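Local coordinates for hypothetical protein (Legionella pneumophila subsp. pneumophila, PDB 4JX2) that is of unknown function but is probably a secreted protein of the DUF5624 family, at residues F231-L236 with I406-I411. Numbering follows the deposited sequence.
Sequences FMLTAL and ISIPGI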
ATOM      1  N   PHE A 231      25.515   1.517  -2.936  1.00 31.88           N
ATOM      2  CA  PHE A 231      24.160   1.896  -2.531  1.00 31.93           C
ATOM      3  C   PHE A 231      24.207   3.150  -1.630  1.00 35.23           C
ATOM      4  O   PHE A 231      23.409   4.083  -1.803  1.00 34.51           O
ATOM      5  CB  PHE A 231      23.439   0.732  -1.809  1.00 33.69           C
ATOM      6  CG  PHE A 231      22.848  -0.339  -2.698  1.00 35.94           C
ATOM      7  CD1 PHE A 231      22.109  -0.002  -3.824  1.00 39.67           C
ATOM      8  CD2 PHE A 231      22.971  -1.687  -2.371  1.00 39.08           C
ATOM      9  CE1 PHE A 231      21.532  -1.001  -4.627  1.00 40.58           C
ATOM     10  CE2 PHE A 231      22.430  -2.687  -3.196  1.00 41.20           C
ATOM     11  CZ  PHE A 231      21.694  -2.335  -4.306  1.00 39.19           C
HETATM   12  N   MSE A 232      25.169   3.164  -0.684  1.00 29.71           N
HETATM   13  CA  MSE A 232      25.428   4.274   0.229  1.00 28.26           C
HETATM   14  C   MSE A 232      25.715   5.573  -0.531  1.00 35.36           C
HETATM   15  O   MSE A 232      25.234   6.628  -0.133  1.00 36.85           O
HETATM   16  CB  MSE A 232      26.633   3.957   1.132  1.00 29.09           C
HETATM   17  CG  MSE A 232      26.321   3.048   2.280  1.00 33.88           C
HETATM   18 SE   MSE A 232      25.214   3.832   3.661  0.75 39.30          SE
HETATM   19  CE  MSE A 232      25.077   2.326   4.903  1.00 34.72           C
ATOM     20  N   LEU A 233      26.511   5.505  -1.603  1.00 32.31           N
ATOM     21  CA  LEU A 233      26.903   6.704  -2.342  1.00 33.08           C
ATOM     22  C   LEU A 233      25.765   7.248  -3.141  1.00 37.00           C
ATOM     23  O   LEU A 233      25.648   8.461  -3.287  1.00 39.40           O
ATOM     24  CB  LEU A 233      28.118   6.450  -3.240  1.00 33.38           C
ATOM     25  CG  LEU A 233      29.450   6.133  -2.518  1.00 36.60           C
ATOM     26  CD1 LEU A 233      30.448   5.622  -3.500  1.00 36.40           C
ATOM     27  CD2 LEU A 233      30.004   7.348  -1.778  1.00 36.42           C
ATOM     28  N   THR A 234      24.909   6.355  -3.624  1.00 31.07           N
ATOM     29  CA  THR A 234      23.709   6.664  -4.391  1.00 30.13           C
ATOM     30  C   THR A 234      22.732   7.398  -3.468  1.00 35.45           C
ATOM     31  O   THR A 234      22.235   8.449  -3.871  1.00 37.34           O
ATOM     32  CB  THR A 234      23.130   5.378  -5.008  1.00 32.70           C
ATOM     33  OG1 THR A 234      24.084   4.797  -5.908  1.00 37.20           O
ATOM     34  CG2 THR A 234      21.873   5.624  -5.763  1.00 25.82           C
ATOM     35  N   ALA A 235      22.482   6.873  -2.232  1.00 30.12           N
ATOM     36  CA  ALA A 235      21.608   7.496  -1.225  1.00 28.91           C
ATOM     37  C   ALA A 235      22.126   8.890  -0.859  1.00 33.76           C
ATOM     38  O   ALA A 235      21.364   9.860  -0.884  1.00 33.66           O
ATOM     39  CB  ALA A 235      21.547   6.626   0.026  1.00 29.15           C
ATOM     40  N   LEU A 236      23.439   8.977  -0.555  1.00 29.88           N
ATOM     41  CA  LEU A 236      24.127  10.198  -0.192  1.00 29.67           C
ATOM     42  C   LEU A 236      23.986  11.256  -1.293  1.00 36.02           C
ATOM     43  O   LEU A 236      23.660  12.390  -0.968  1.00 37.29           O
ATOM     44  CB  LEU A 236      25.612   9.901   0.107  1.00 29.10           C
ATOM     45  CG  LEU A 236      26.556  11.085   0.401  1.00 33.50           C
ATOM     46  CD1 LEU A 236      26.078  11.924   1.604  1.00 33.04           C
ATOM     47  CD2 LEU A 236      28.002  10.591   0.609  1.00 34.47           C
ATOM     48  N   ILE A 406      30.285  12.640   8.163  1.00 40.03           N
ATOM     49  CA  ILE A 406      29.657  11.323   8.082  1.00 38.65           C
ATOM     50  C   ILE A 406      30.645  10.188   7.782  1.00 42.79           C
ATOM     51  O   ILE A 406      31.693  10.401   7.166  1.00 42.19           O
ATOM     52  CB  ILE A 406      28.504  11.327   7.027  1.00 40.42           C
ATOM     53  CG1 ILE A 406      29.019  11.426   5.575  1.00 40.11           C
ATOM     54  CG2 ILE A 406      27.446  12.388   7.355  1.00 40.92           C
ATOM     55  CD1 ILE A 406      28.108  10.829   4.528  1.00 43.64           C
ATOM     56  N   SER A 407      30.275   8.968   8.205  1.00 39.48           N
ATOM     57  CA  SER A 407      31.023   7.749   7.867  1.00 39.52           C
ATOM     58  C   SER A 407      30.203   6.998   6.844  1.00 41.98           C
ATOM     59  O   SER A 407      28.980   7.150   6.829  1.00 38.51           O
ATOM     60  CB  SER A 407      31.320   6.893   9.088  1.00 42.43           C
ATOM     61  OG  SER A 407      30.142   6.601   9.809  1.00 54.21           O
ATOM     62  N   ILE A 408      30.868   6.283   5.917  1.00 40.61           N
ATOM     63  CA  ILE A 408      30.131   5.592   4.855  1.00 39.79           C
ATOM     64  C   ILE A 408      30.473   4.086   4.833  1.00 44.26           C
ATOM     65  O   ILE A 408      31.499   3.708   4.249  1.00 45.75           O
ATOM     66  CB  ILE A 408      30.350   6.267   3.449  1.00 41.74           C
ATOM     67  CG1 ILE A 408      30.196   7.811   3.517  1.00 40.08           C
ATOM     68  CG2 ILE A 408      29.421   5.655   2.400  1.00 39.81           C
ATOM     69  CD1 ILE A 408      30.708   8.483   2.416  1.00 29.74           C
ATOM     70  N   PRO A 409      29.602   3.224   5.424  1.00 39.04           N
ATOM     71  CA  PRO A 409      29.831   1.771   5.366  1.00 37.98           C
ATOM     72  C   PRO A 409      30.003   1.274   3.931  1.00 40.70           C
ATOM     73  O   PRO A 409      29.245   1.657   3.043  1.00 40.46           O
ATOM     74  CB  PRO A 409      28.569   1.204   6.022  1.00 39.23           C
ATOM     75  CG  PRO A 409      28.138   2.289   6.989  1.00 44.26           C
ATOM     76  CD  PRO A 409      28.350   3.523   6.151  1.00 40.47           C
ATOM     77  N   GLY A 410      31.049   0.480   3.714  1.00 37.40           N
ATOM     78  CA  GLY A 410      31.413  -0.047   2.401  1.00 37.49           C
ATOM     79  C   GLY A 410      32.374   0.853   1.635  1.00 42.45           C
ATOM     80  O   GLY A 410      32.829   0.485   0.551  1.00 41.95           O
ATOM     81  N   ILE A 411      32.683   2.055   2.191  1.00 39.19           N
ATOM     82  CA  ILE A 411      33.585   3.045   1.605  1.00 38.73           C
ATOM     83  C   ILE A 411      34.674   3.410   2.616  1.00 42.74           C
ATOM     84  O   ILE A 411      35.859   3.194   2.352  1.00 43.17           O
ATOM     85  CB  ILE A 411      32.822   4.307   1.097  1.00 40.91           C
ATOM     86  CG1 ILE A 411      31.731   3.948   0.041  1.00 39.51           C
ATOM     87  CG2 ILE A 411      33.806   5.381   0.576  1.00 41.53           C
ATOM     88  CD1 ILE A 411      32.258   3.371  -1.271  1.00 48.44           C
TER
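Selenomethionine Met232 packs against Ile408 and Pro409, an example of how an unbranched side chain fits two differently shaped neighbours by apolar contact. Its CB rests on the branch methyl CG2 of Ile408, 3.5 Å away, the two side chains sliding past each other in opposite directions. CG comes next, 3.3 Å from Pro409 O. A bend at chi2 (-70°) then turns the chain across the proline ring at about a right angle: SE sits 4.0 Å from Pro409 CD, and the terminal CE touches CB, CG and CD of the same ring. From the next position on the helix, the end of Leu233 reaches over to meet Ile411 tip to tip, CD1 to CD1 at 3.6 Å. One turn beyond Met232, Leu236 divides its methyls: CD1 meets Ile406 CD1 at 3.7 Å, while CD2 touches both that methyl and Ile408 CD1. Within the loop, Ile411 N donates to Ile408 O, closing a type II beta turn with Pro409 and Gly410 at its corners; the positive phi of Gly410 suits glycine. This buried apolar seam joins helix 223-247 to the loop following helix 386-398; Trp391 of that helix and Phe369 of helix 366-378 pack against both Met232 and Pro409, while Met113 of helix 110-117 touches Leu233.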